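Local structure of uracil-dna glycosylase (Deinococcus radiodurans, 4UQM) at residues E29-E34 and D165-A170; N65-T70 and G137-N142; E74-I79 and G234-Q239. The protein is a uracil-DNA glycosylase, a single-chain alpha/beta protein built round a parallel four-stranded sheet, with nucleic acid bound in this structure. The protein carries 1 engineered substitution. All coordinates share one frame; numbering follows the deposited sequence.

Contact 1: E29-E34 and D165-A170; sequences EALLPE and DAVIKA
Leu31 and Ala166 bury the same large share of this contact. Leu31 reaches in with one branch. Its CD2 lies 4.1 Å from the backbone C of Ala166, so the methyl rests on the helix backbone as well as on side chains. The CA-CB bond of Leu31 does not aim at the other helix. CG stands anti to the carbonyl carbon (chi1 -59°), and this brings CD2 across. The same methyl meets Val167, with CD2 of Leu31 4.1 Å from CG2 of Val167. Phe163, one turn before Val167, also touches Leu31.

Ala166 points its methyl at the other helix and receives Glu34 there. CD of Glu34 sits 3.3 Å from CB of Ala166, and the methyl lies squarely over one face of the carboxylate. The Glu34 chain is bent at chi2 (-45°), which folds the carboxylate back against the alanine. This is tight van der Waals packing. The polar end is bonded elsewhere: OE1 of Glu34 hydrogen-bonds the hydroxyl of Tyr39. At the other end of the contact, CB of Ala170 faces CB of Ala30 at 4.1 Å.

No hydrogen bond crosses between the two segments. Helix 29-34 is kinked at Pro33, which has no N-H to offer, and the Glu34 N to Leu31 O bond is weak. The segment axes come within 9.9 Å and run nearly antiparallel (152°). Ala166 and Ala170, one turn apart, present small methyls to the partner. This is helix-helix packing in the outer layer of an alpha/beta/alpha fold.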
ATOM      1  N   GLU A  29      11.637 -15.135   1.726  1.00 23.22           N
ATOM      2  CA  GLU A  29      11.222 -16.532   1.602  1.00 25.41           C
ATOM      3  C   GLU A  29       9.891 -16.708   0.906  1.00 25.24           C
ATOM      4  O   GLU A  29       9.742 -17.562   0.029  1.00 26.35           O
ATOM      5  CB  GLU A  29      11.228 -17.234   2.967  1.00 29.05           C
ATOM      6  CG  GLU A  29      12.614 -17.356   3.538  1.00 32.37           C
ATOM      7  CD  GLU A  29      12.675 -18.027   4.895  1.00 34.04           C
ATOM      8  OE1 GLU A  29      11.689 -18.677   5.298  1.00 35.87           O
ATOM      9  OE2 GLU A  29      13.752 -17.908   5.543  1.00 38.67           O
ATOM     10  N   ALA A  30       8.926 -15.874   1.258  1.00 23.35           N
ATOM     11  CA  ALA A  30       7.577 -15.961   0.643  1.00 23.35           C
ATOM     12  C   ALA A  30       7.597 -15.590  -0.818  1.00 22.40           C
ATOM     13  O   ALA A  30       6.903 -16.197  -1.624  1.00 24.69           O
ATOM     14  CB  ALA A  30       6.593 -15.105   1.403  1.00 23.57           C
ATOM     15  N   LEU A  31       8.424 -14.609  -1.186  1.00 21.52           N
ATOM     16  CA  LEU A  31       8.364 -14.051  -2.531  1.00 21.10           C
ATOM     17  C   LEU A  31       9.469 -14.542  -3.461  1.00 20.98           C
ATOM     18  O   LEU A  31       9.444 -14.206  -4.639  1.00 22.11           O
ATOM     19  CB  LEU A  31       8.373 -12.518  -2.447  1.00 20.80           C
ATOM     20  CG  LEU A  31       7.229 -11.912  -1.637  1.00 20.24           C
ATOM     21  CD1 LEU A  31       7.461 -10.438  -1.408  1.00 20.29           C
ATOM     22  CD2 LEU A  31       5.881 -12.212  -2.302  1.00 21.43           C
ATOM     23  N   LEU A  32      10.404 -15.360  -2.961  1.00 22.80           N
ATOM     24  CA  LEU A  32      11.437 -15.900  -3.817  1.00 24.01           C
ATOM     25  C   LEU A  32      10.934 -16.431  -5.148  1.00 23.11           C
ATOM     26  O   LEU A  32      11.575 -16.147  -6.157  1.00 24.17           O
ATOM     27  CB  LEU A  32      12.299 -16.951  -3.104  1.00 25.49           C
ATOM     28  CG  LEU A  32      13.485 -17.507  -3.911  1.00 27.25           C
ATOM     29  CD1 LEU A  32      14.465 -16.397  -4.337  1.00 28.41           C
ATOM     30  CD2 LEU A  32      14.223 -18.566  -3.115  1.00 29.77           C
ATOM     31  N   PRO A  33       9.807 -17.196  -5.175  1.00 24.07           N
ATOM     32  CA  PRO A  33       9.358 -17.692  -6.475  1.00 25.52           C
ATOM     33  C   PRO A  33       9.004 -16.575  -7.472  1.00 23.30           C
ATOM     34  O   PRO A  33       9.107 -16.766  -8.683  1.00 25.54           O
ATOM     35  CB  PRO A  33       8.102 -18.516  -6.130  1.00 27.38           C
ATOM     36  CG  PRO A  33       8.328 -18.932  -4.720  1.00 27.93           C
ATOM     37  CD  PRO A  33       8.960 -17.735  -4.089  1.00 24.55           C
ATOM     38  N   GLU A  34       8.546 -15.435  -6.965  1.00 21.22           N
ATOM     39  CA  GLU A  34       8.231 -14.298  -7.825  1.00 20.79           C
ATOM     40  C   GLU A  34       9.514 -13.711  -8.422  1.00 21.03           C
ATOM     41  O   GLU A  34       9.604 -13.485  -9.641  1.00 21.70           O
ATOM     42  CB  GLU A  34       7.500 -13.209  -7.044  1.00 21.61           C
ATOM     43  CG  GLU A  34       6.309 -13.729  -6.222  1.00 22.02           C
ATOM     44  CD  GLU A  34       5.426 -14.684  -6.966  1.00 22.40           C
ATOM     45  OE1 GLU A  34       5.055 -14.395  -8.127  1.00 25.09           O
ATOM     46  OE2 GLU A  34       5.020 -15.717  -6.374  1.00 24.39           O
ATOM     47  N   ASP A 165      -0.453  -9.769  -6.405  1.00 18.20           N
ATOM     48  CA  ASP A 165      -1.245 -10.992  -6.039  1.00 19.54           C
ATOM     49  C   ASP A 165      -0.457 -11.879  -5.072  1.00 19.56           C
ATOM     50  O   ASP A 165      -0.997 -12.385  -4.099  1.00 19.13           O
ATOM     51  CB  ASP A 165      -1.586 -11.859  -7.275  1.00 21.12           C
ATOM     52  CG  ASP A 165      -2.725 -11.293  -8.156  1.00 21.63           C
ATOM     53  OD1 ASP A 165      -3.409 -10.337  -7.740  1.00 21.58           O
ATOM     54  OD2 ASP A 165      -2.896 -11.898  -9.248  1.00 24.55           O
ATOM     55  N   ALA A 166       0.831 -12.105  -5.370  1.00 19.55           N
ATOM     56  CA  ALA A 166       1.658 -12.956  -4.522  1.00 20.29           C
ATOM     57  C   ALA A 166       1.829 -12.370  -3.125  1.00 20.09           C
ATOM     58  O   ALA A 166       1.815 -13.120  -2.125  1.00 20.12           O
ATOM     59  CB  ALA A 166       3.010 -13.236  -5.184  1.00 20.14           C
ATOM     60  N   VAL A 167       1.925 -11.054  -3.025  1.00 18.34           N
ATOM     61  CA  VAL A 167       2.015 -10.404  -1.710  1.00 18.81           C
ATOM     62  C   VAL A 167       0.718 -10.615  -0.925  1.00 19.19           C
ATOM     63  O   VAL A 167       0.743 -11.047   0.227  1.00 19.10           O
ATOM     64  CB  VAL A 167       2.350  -8.919  -1.840  1.00 17.96           C
ATOM     65  CG1 VAL A 167       2.259  -8.194  -0.493  1.00 16.58           C
ATOM     66  CG2 VAL A 167       3.731  -8.692  -2.470  1.00 18.83           C
ATOM     67  N   ILE A 168      -0.414 -10.365  -1.573  1.00 18.53           N
ATOM     68  CA  ILE A 168      -1.756 -10.607  -0.996  0.50 19.38           C
ATOM     69  C   ILE A 168      -1.877 -12.048  -0.544  1.00 18.50           C
ATOM     70  O   ILE A 168      -2.318 -12.324   0.565  1.00 19.13           O
ATOM     71  CB  ILE A 168      -2.863 -10.341  -2.040  0.50 18.83           C
ATOM     72  CG1 ILE A 168      -3.026  -8.836  -2.316  0.50 18.54           C
ATOM     73  CG2 ILE A 168      -4.200 -10.991  -1.628  0.50 18.33           C
ATOM     74  CD1 ILE A 168      -3.742  -8.086  -1.214  0.50 19.32           C
ATOM     75  N   LYS A 169      -1.494 -12.997  -1.413  1.00 19.85           N
ATOM     76  CA  LYS A 169      -1.563 -14.404  -1.070  1.00 20.32           C
ATOM     77  C   LYS A 169      -0.703 -14.759   0.147  1.00 21.24           C
ATOM     78  O   LYS A 169      -1.137 -15.559   0.974  1.00 20.35           O
ATOM     79  CB  LYS A 169      -1.192 -15.300  -2.269  1.00 21.57           C
ATOM     80  CG  LYS A 169      -2.320 -15.296  -3.332  1.00 25.17           C
ATOM     81  CD  LYS A 169      -1.935 -16.143  -4.528  1.00 30.65           C
ATOM     82  CE  LYS A 169      -2.639 -15.743  -5.840  1.00 31.23           C
ATOM     83  NZ  LYS A 169      -2.090 -16.404  -7.061  1.00 36.56           N
ATOM     84  N   ALA A 170       0.497 -14.167   0.262  1.00 19.75           N
ATOM     85  CA  ALA A 170       1.362 -14.477   1.411  1.00 21.87           C
ATOM     86  C   ALA A 170       0.741 -13.990   2.729  1.00 20.68           C
ATOM     87  O   ALA A 170       0.798 -14.674   3.770  1.00 21.79           O
ATOM     88  CB  ALA A 170       2.705 -13.835   1.231  1.00 21.44           C
TER

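Contact 2: N65-T70 and G137-N142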
ATOM      1  N   ASN A  65       9.855  -0.425  -0.658  1.00 16.01           N
ATOM      2  CA  ASN A  65       9.904   0.029   0.726  1.00 17.15           C
ATOM      3  C   ASN A  65       8.776  -0.435   1.622  1.00 16.58           C
ATOM      4  O   ASN A  65       9.009  -0.572   2.807  1.00 16.99           O
ATOM      5  CB  ASN A  65      10.057   1.540   0.848  1.00 16.92           C
ATOM      6  CG  ASN A  65      11.487   1.994   0.574  1.00 18.98           C
ATOM      7  OD1 ASN A  65      12.402   1.185   0.387  1.00 19.65           O
ATOM      8  ND2 ASN A  65      11.681   3.286   0.474  1.00 21.37           N
ATOM      9  N   ALA A  66       7.576  -0.628   1.113  1.00 16.00           N
ATOM     10  CA  ALA A  66       6.502  -1.104   2.001  1.00 15.93           C
ATOM     11  C   ALA A  66       6.891  -2.421   2.658  1.00 17.73           C
ATOM     12  O   ALA A  66       6.563  -2.656   3.827  1.00 17.47           O
ATOM     13  CB  ALA A  66       5.188  -1.257   1.250  1.00 15.95           C
ATOM     14  N   LEU A  67       7.499  -3.341   1.881  1.00 15.77           N
ATOM     15  CA  LEU A  67       7.930  -4.629   2.444  1.00 16.75           C
ATOM     16  C   LEU A  67       9.061  -4.419   3.421  1.00 17.54           C
ATOM     17  O   LEU A  67       9.140  -5.139   4.412  1.00 18.29           O
ATOM     18  CB  LEU A  67       8.375  -5.554   1.318  1.00 18.23           C
ATOM     19  CG  LEU A  67       7.434  -5.768   0.146  1.00 18.50           C
ATOM     20  CD1 LEU A  67       8.069  -6.742  -0.843  1.00 20.51           C
ATOM     21  CD2 LEU A  67       6.076  -6.245   0.561  1.00 19.55           C
ATOM     22  N   ARG A  68       9.980  -3.483   3.133  1.00 17.28           N
ATOM     23  CA  ARG A  68      11.046  -3.197   4.082  1.00 19.05           C
ATOM     24  C   ARG A  68      10.602  -2.688   5.436  1.00 19.36           C
ATOM     25  O   ARG A  68      11.224  -3.002   6.475  1.00 23.14           O
ATOM     26  CB  ARG A  68      12.061  -2.186   3.471  1.00 18.80           C
ATOM     27  CG  ARG A  68      12.733  -2.741   2.210  1.00 19.41           C
ATOM     28  CD  ARG A  68      13.900  -1.876   1.756  1.00 19.94           C
ATOM     29  NE  ARG A  68      14.542  -2.505   0.599  1.00 19.91           N
ATOM     30  CZ  ARG A  68      14.382  -2.158  -0.677  1.00 18.24           C
ATOM     31  NH1 ARG A  68      13.589  -1.166  -1.041  1.00 19.92           N
ATOM     32  NH2 ARG A  68      14.897  -2.901  -1.603  1.00 19.64           N
ATOM     33  N   TYR A  69       9.559  -1.893   5.446  1.00 18.98           N
ATOM     34  CA  TYR A  69       9.126  -1.212   6.701  1.00 19.04           C
ATOM     35  C   TYR A  69       8.109  -2.037   7.465  1.00 19.41           C
ATOM     36  O   TYR A  69       7.975  -1.819   8.655  1.00 22.48           O
ATOM     37  CB  TYR A  69       8.677   0.243   6.378  1.00 21.58           C
ATOM     38  CG  TYR A  69       9.847   1.009   5.740  1.00 23.23           C
ATOM     39  CD1 TYR A  69      11.161   0.493   5.808  1.00 27.25           C
ATOM     40  CD2 TYR A  69       9.682   2.174   5.001  1.00 24.57           C
ATOM     41  CE1 TYR A  69      12.235   1.125   5.227  1.00 30.44           C
ATOM     42  CE2 TYR A  69      10.796   2.839   4.447  1.00 26.06           C
ATOM     43  CZ  TYR A  69      12.040   2.264   4.519  1.00 27.58           C
ATOM     44  OH  TYR A  69      13.253   2.784   3.992  1.00 34.23           O
ATOM     45  N   THR A  70       7.466  -3.021   6.835  1.00 18.70           N
ATOM     46  CA  THR A  70       6.508  -3.886   7.522  1.00 18.53           C
ATOM     47  C   THR A  70       6.763  -5.348   7.121  1.00 18.17           C
ATOM     48  O   THR A  70       6.222  -5.788   6.129  1.00 18.59           O
ATOM     49  CB  THR A  70       5.083  -3.486   7.150  1.00 19.16           C
ATOM     50  OG1 THR A  70       4.925  -2.058   7.328  1.00 19.22           O
ATOM     51  CG2 THR A  70       4.104  -4.235   8.032  1.00 18.63           C
ATOM     52  N   GLY A 137       2.463  -2.227  11.790  1.00 17.22           N
ATOM     53  CA  GLY A 137       1.887  -3.385  11.113  1.00 17.98           C
ATOM     54  C   GLY A 137       0.944  -3.032  10.008  1.00 17.37           C
ATOM     55  O   GLY A 137       0.261  -3.946   9.537  1.00 17.46           O
ATOM     56  N   VAL A 138       0.943  -1.795   9.542  1.00 16.04           N
ATOM     57  CA  VAL A 138       0.095  -1.400   8.409  1.00 15.54           C
ATOM     58  C   VAL A 138       0.941  -1.408   7.143  1.00 15.39           C
ATOM     59  O   VAL A 138       1.836  -0.561   6.980  1.00 16.00           O
ATOM     60  CB  VAL A 138      -0.492  -0.007   8.610  1.00 15.60           C
ATOM     61  CG1 VAL A 138      -1.405   0.350   7.428  1.00 15.78           C
ATOM     62  CG2 VAL A 138      -1.292   0.073   9.928  1.00 17.08           C
ATOM     63  N   LEU A 139       0.696  -2.380   6.261  1.00 15.39           N
ATOM     64  CA  LEU A 139       1.422  -2.505   5.026  1.00 15.11           C
ATOM     65  C   LEU A 139       0.779  -1.562   4.015  1.00 14.69           C
ATOM     66  O   LEU A 139      -0.377  -1.740   3.663  1.00 15.26           O
ATOM     67  CB  LEU A 139       1.396  -3.960   4.548  1.00 17.05           C
ATOM     68  CG  LEU A 139       2.162  -4.268   3.265  1.00 16.86           C
ATOM     69  CD1 LEU A 139       3.658  -4.135   3.439  1.00 17.06           C
ATOM     70  CD2 LEU A 139       1.899  -5.726   2.878  1.00 19.10           C
ATOM     71  N   LEU A 140       1.553  -0.583   3.572  1.00 14.69           N
ATOM     72  CA  LEU A 140       1.057   0.458   2.680  1.00 14.44           C
ATOM     73  C   LEU A 140       1.403   0.146   1.226  1.00 14.45           C
ATOM     74  O   LEU A 140       2.420   0.583   0.696  1.00 13.91           O
ATOM     75  CB  LEU A 140       1.603   1.813   3.163  1.00 15.43           C
ATOM     76  CG  LEU A 140       1.098   2.252   4.551  1.00 16.63           C
ATOM     77  CD1 LEU A 140       1.952   3.389   5.049  1.00 17.68           C
ATOM     78  CD2 LEU A 140      -0.315   2.716   4.400  1.00 17.89           C
ATOM     79  N   LEU A 141       0.540  -0.623   0.609  1.00 14.67           N
ATOM     80  CA  LEU A 141       0.779  -1.216  -0.716  1.00 14.29           C
ATOM     81  C   LEU A 141      -0.032  -0.483  -1.785  1.00 14.20           C
ATOM     82  O   LEU A 141      -1.025   0.142  -1.506  1.00 14.37           O
ATOM     83  CB  LEU A 141       0.436  -2.710  -0.700  1.00 16.05           C
ATOM     84  CG  LEU A 141       1.135  -3.680  -1.659  1.00 17.47           C
ATOM     85  CD1 LEU A 141       2.653  -3.644  -1.455  1.00 19.02           C
ATOM     86  CD2 LEU A 141       0.574  -5.105  -1.519  1.00 19.47           C
ATOM     87  N   ASN A 142       0.412  -0.626  -3.031  1.00 14.29           N
ATOM     88  CA  ASN A 142      -0.431  -0.322  -4.212  1.00 13.84           C
ATOM     89  C   ASN A 142      -0.463  -1.544  -5.108  1.00 14.33           C
ATOM     90  O   ASN A 142       0.466  -2.362  -5.069  1.00 15.08           O
ATOM     91  CB  ASN A 142       0.191   0.840  -4.994  1.00 14.94           C
ATOM     92  CG  ASN A 142      -0.066   2.209  -4.378  1.00 14.55           C
ATOM     93  OD1 ASN A 142      -1.201   2.563  -4.095  1.00 15.39           O
ATOM     94  ND2 ASN A 142       0.994   3.039  -4.249  1.00 15.24           N
TER
HETATM   95  O   HOH W   1       4.337  -0.710   4.781  1.00 18.35           O
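Leu139 and Ala66 meet closely: CD1 of Leu139 lies 3.3 Å from the carbonyl O of Ala66 and also touches its methyl. CG of Leu139 is anti to its backbone N (chi1 -178°), which carries CD1 toward the helix. Thr70 also touches this methyl, with its CB 4.0 Å from CD1 of Leu139. CB of Ala66 also packs on the strand backbone, 3.4 Å from O of Leu140. CG2 of Thr70 lies 3.9 Å from CA of Gly137.

Water 1 bridges the segments. It donates to O of Ala66 (3.1 Å) and to OG1 of Thr70 (2.9 Å). It accepts from N of Leu140 at 3.0 Å. All three of these polar atoms belong to buried residues. O of Ala66 also takes the helical N-H of Thr70. OG1 of Thr70 is hydrogen-bonded to O of Ala134 as well, so its place is set from two directions.

Gly137 is the C-prime residue of a Schellman motif that ends helix 131-134. Its positive phi turns the chain into strand 138-142. That strand is outermost in the parallel sheet and bonds to strand 77-81 along one edge. Helix 65-69 runs nearly antiparallel to it (171°), its axis 7.6 Å away. Trp27 of helix 25-35 touches both Leu67 and Leu139, so a third element joins the same packing.

Contact 3: E74-I79 and G234-Q239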
ATOM      1  N   GLU A  74       4.649  -9.085  10.747  1.00 21.25           N
ATOM      2  CA  GLU A  74       4.082  -7.971  11.485  1.00 20.05           C
ATOM      3  C   GLU A  74       2.818  -7.422  10.858  1.00 21.08           C
ATOM      4  O   GLU A  74       2.170  -6.599  11.482  1.00 21.17           O
ATOM      5  CB  GLU A  74       5.110  -6.836  11.565  1.00 22.34           C
ATOM      6  CG  GLU A  74       6.345  -7.269  12.343  1.00 26.63           C
ATOM      7  CD  GLU A  74       7.368  -6.189  12.626  1.00 30.18           C
ATOM      8  OE1 GLU A  74       7.067  -5.003  12.556  1.00 32.78           O
ATOM      9  OE2 GLU A  74       8.517  -6.554  12.980  1.00 36.17           O
ATOM     10  N   VAL A  75       2.422  -7.886   9.687  1.00 19.12           N
ATOM     11  CA  VAL A  75       1.257  -7.297   9.018  1.00 18.53           C
ATOM     12  C   VAL A  75      -0.027  -7.599   9.797  1.00 19.97           C
ATOM     13  O   VAL A  75      -0.351  -8.744  10.023  1.00 21.99           O
ATOM     14  CB  VAL A  75       1.107  -7.813   7.564  1.00 19.13           C
ATOM     15  CG1 VAL A  75      -0.114  -7.230   6.891  1.00 18.65           C
ATOM     16  CG2 VAL A  75       2.340  -7.494   6.743  1.00 18.54           C
ATOM     17  N   LYS A  76      -0.742  -6.553  10.182  1.00 19.14           N
ATOM     18  CA  LYS A  76      -2.074  -6.692  10.663  1.00 20.30           C
ATOM     19  C   LYS A  76      -3.126  -5.979   9.840  1.00 18.46           C
ATOM     20  O   LYS A  76      -4.309  -6.363   9.911  1.00 18.54           O
ATOM     21  CB  LYS A  76      -2.160  -6.364  12.136  1.00 23.96           C
ATOM     22  CG  LYS A  76      -1.911  -4.981  12.528  1.00 24.04           C
ATOM     23  CD  LYS A  76      -1.922  -4.937  14.089  1.00 29.25           C
ATOM     24  CE  LYS A  76      -2.087  -3.557  14.648  1.00 29.52           C
ATOM     25  NZ  LYS A  76      -1.996  -3.724  16.123  1.00 31.80           N
ATOM     26  N   VAL A  77      -2.702  -4.973   9.072  1.00 17.26           N
ATOM     27  CA  VAL A  77      -3.607  -4.266   8.151  1.00 18.06           C
ATOM     28  C   VAL A  77      -2.877  -4.112   6.844  1.00 17.77           C
ATOM     29  O   VAL A  77      -1.670  -3.799   6.844  1.00 17.25           O
ATOM     30  CB  VAL A  77      -3.991  -2.866   8.683  1.00 17.69           C
ATOM     31  CG1 VAL A  77      -4.885  -2.117   7.680  1.00 17.71           C
ATOM     32  CG2 VAL A  77      -4.664  -2.967  10.059  1.00 17.88           C
ATOM     33  N   LEU A  78      -3.540  -4.436   5.738  1.00 16.11           N
ATOM     34  CA  LEU A  78      -2.953  -4.236   4.441  1.00 15.78           C
ATOM     35  C   LEU A  78      -3.817  -3.223   3.709  1.00 16.31           C
ATOM     36  O   LEU A  78      -4.947  -3.483   3.444  1.00 16.62           O
ATOM     37  CB  LEU A  78      -2.857  -5.568   3.669  1.00 15.79           C
ATOM     38  CG  LEU A  78      -2.077  -5.535   2.348  1.00 16.59           C
ATOM     39  CD1 LEU A  78      -1.651  -6.925   1.950  1.00 17.95           C
ATOM     40  CD2 LEU A  78      -2.906  -4.893   1.221  1.00 17.67           C
ATOM     41  N   ILE A  79      -3.254  -2.050   3.456  1.00 14.93           N
ATOM     42  CA  ILE A  79      -3.885  -0.996   2.675  1.00 15.06           C
ATOM     43  C   ILE A  79      -3.426  -1.153   1.241  1.00 15.24           C
ATOM     44  O   ILE A  79      -2.233  -1.210   0.987  1.00 15.71           O
ATOM     45  CB  ILE A  79      -3.610   0.436   3.205  1.00 16.36           C
ATOM     46  CG1 ILE A  79      -4.357   0.598   4.519  1.00 16.07           C
ATOM     47  CG2 ILE A  79      -3.956   1.542   2.221  1.00 18.82           C
ATOM     48  CD1 ILE A  79      -4.111   1.893   5.227  1.00 16.54           C
ATOM     49  N   GLY A 234      -4.389  -5.867  18.706  1.00 31.25           N
ATOM     50  CA  GLY A 234      -4.478  -4.494  19.102  1.00 28.16           C
ATOM     51  C   GLY A 234      -4.907  -3.605  17.942  1.00 24.65           C
ATOM     52  O   GLY A 234      -4.582  -3.877  16.790  1.00 26.48           O
ATOM     53  N   PRO A 235      -5.609  -2.537  18.267  1.00 24.27           N
ATOM     54  CA  PRO A 235      -5.996  -1.563  17.241  1.00 22.12           C
ATOM     55  C   PRO A 235      -4.798  -0.806  16.736  1.00 22.20           C
ATOM     56  O   PRO A 235      -3.761  -0.785  17.367  1.00 23.76           O
ATOM     57  CB  PRO A 235      -6.911  -0.624  17.983  1.00 22.87           C
ATOM     58  CG  PRO A 235      -6.554  -0.739  19.432  1.00 25.25           C
ATOM     59  CD  PRO A 235      -5.996  -2.103  19.625  1.00 26.06           C
ATOM     60  N   VAL A 236      -4.962  -0.232  15.581  1.00 20.28           N
ATOM     61  CA  VAL A 236      -3.986   0.721  15.071  1.00 19.05           C
ATOM     62  C   VAL A 236      -4.177   2.074  15.736  1.00 20.09           C
ATOM     63  O   VAL A 236      -5.281   2.557  15.927  1.00 20.14           O
ATOM     64  CB  VAL A 236      -4.174   0.920  13.533  1.00 18.75           C
ATOM     65  CG1 VAL A 236      -3.250   2.017  12.975  1.00 18.34           C
ATOM     66  CG2 VAL A 236      -3.935  -0.389  12.785  1.00 20.98           C
ATOM     67  N   GLU A 237      -3.059   2.703  16.096  1.00 19.15           N
ATOM     68  CA  GLU A 237      -3.084   4.089  16.486  1.00 18.11           C
ATOM     69  C   GLU A 237      -2.974   4.947  15.233  1.00 18.04           C
ATOM     70  O   GLU A 237      -1.887   5.081  14.649  1.00 17.88           O
ATOM     71  CB  GLU A 237      -1.911   4.377  17.400  1.00 18.29           C
ATOM     72  CG  GLU A 237      -1.758   5.846  17.747  1.00 18.99           C
ATOM     73  CD  GLU A 237      -2.936   6.342  18.513  1.00 20.55           C
ATOM     74  OE1 GLU A 237      -3.035   6.033  19.711  1.00 20.46           O
ATOM     75  OE2 GLU A 237      -3.823   6.954  17.916  1.00 21.40           O
ATOM     76  N   TRP A 238      -4.115   5.422  14.744  1.00 18.01           N
ATOM     77  CA  TRP A 238      -4.134   6.170  13.512  1.00 17.50           C
ATOM     78  C   TRP A 238      -3.546   7.580  13.658  1.00 17.41           C
ATOM     79  O   TRP A 238      -3.082   8.167  12.676  1.00 17.79           O
ATOM     80  CB  TRP A 238      -5.562   6.232  12.918  1.00 18.78           C
ATOM     81  CG  TRP A 238      -6.115   4.884  12.510  1.00 17.86           C
ATOM     82  CD1 TRP A 238      -7.104   4.171  13.141  1.00 18.48           C
ATOM     83  CD2 TRP A 238      -5.717   4.099  11.375  1.00 17.50           C
ATOM     84  NE1 TRP A 238      -7.333   2.993  12.465  1.00 19.24           N
ATOM     85  CE2 TRP A 238      -6.505   2.930  11.370  1.00 18.71           C
ATOM     86  CE3 TRP A 238      -4.799   4.302  10.344  1.00 16.67           C
ATOM     87  CZ2 TRP A 238      -6.353   1.931  10.400  1.00 19.02           C
ATOM     88  CZ3 TRP A 238      -4.667   3.311   9.379  1.00 17.75           C
ATOM     89  CH2 TRP A 238      -5.433   2.145   9.418  1.00 18.64           C
ATOM     90  N   GLN A 239      -3.570   8.156  14.858  1.00 17.87           N
ATOM     91  CA  GLN A 239      -2.953   9.473  15.047  1.00 18.80           C
ATOM     92  C   GLN A 239      -1.500   9.461  14.668  1.00 19.48           C
ATOM     93  O   GLN A 239      -0.786   8.559  15.034  1.00 18.95           O
ATOM     94  CB  GLN A 239      -3.079   9.918  16.505  1.00 20.02           C
ATOM     95  CG  GLN A 239      -2.567  11.344  16.749  1.00 19.42           C
ATOM     96  CD  GLN A 239      -3.351  12.359  15.919  1.00 19.58           C
ATOM     97  OE1 GLN A 239      -4.565  12.520  16.115  1.00 20.48           O
ATOM     98  NE2 GLN A 239      -2.684  13.028  15.005  1.00 19.74           N
TER
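Lys76 makes the polar contact with Gly234, just before the first strand residues of its segment. Its CG sits between the backbone N and the carbonyl carbon (chi1 67°). Beyond CG the chain is extended, and it spans the gap to the 234-239 loop. NZ donates to O of Gly234 at 2.7 Å. The ammonium approaches from above the carbonyl plane, 54° out of it, and not on a lone pair. NZ also comes to 3.6 Å from O of Pro235. The aliphatic part of the lysine serves too: CE of Lys76 lies 4.1 Å from CG2 of Val236.

Val77 begins the strand. Its CG2 meets CG2 of Val236 at 3.8 Å, and the two side chains cross at a slant. Val236 is thus touched by two consecutive residues. Its other methyl, CG1, stands over the centre of the Trp238 ring, 3.6 Å above the plane.

Leu78 turns to the other face of the sheet. Ile79 comes back to the loop, where its CD1 reaches CH2 of Trp238 at 4.4 Å. The methyl approaches at the edge of the indole, near the ring plane. Trp133 and Phe221 also make edge-to-face contacts with this indole, which probably helps to hold its tilt.

The touching parts of the two segments run in similar directions, 29° apart, but share no backbone hydrogen bond. The chemistry changes along the contact. One charge-to-carbonyl bond at a partly exposed end gives way to buried valine, isoleucine and indole. The contact therefore rests mainly on apolar packing, with the single lysine bond holding its outer end.

In the fold
The segments come in the order 29-34, 65-70, 74-79, 137-142, 165-170 and 234-239. Contact 2 is nested within contact 1, and contact 3 crosses both. Contacts 2 and 3 share the parallel sheet, as 138-142 and 77-81 are neighbouring strands; their centres are about 11 Å apart. Contact 1 lies about 14 Å from contact 2 and about 21 Å from contact 3, centre to centre. Helix 160-172 stands on one face, where Val167 packs on Leu141 and Ile168 on Leu78; segment 29-34 packs beside it, with Leu31 against Leu67. The 234-239 loop packs on the opposite face. Contact 2 lies at the sheet edge. The crossed loops bring N-terminal helix 25-35 and C-terminal 234-239 round one sheet.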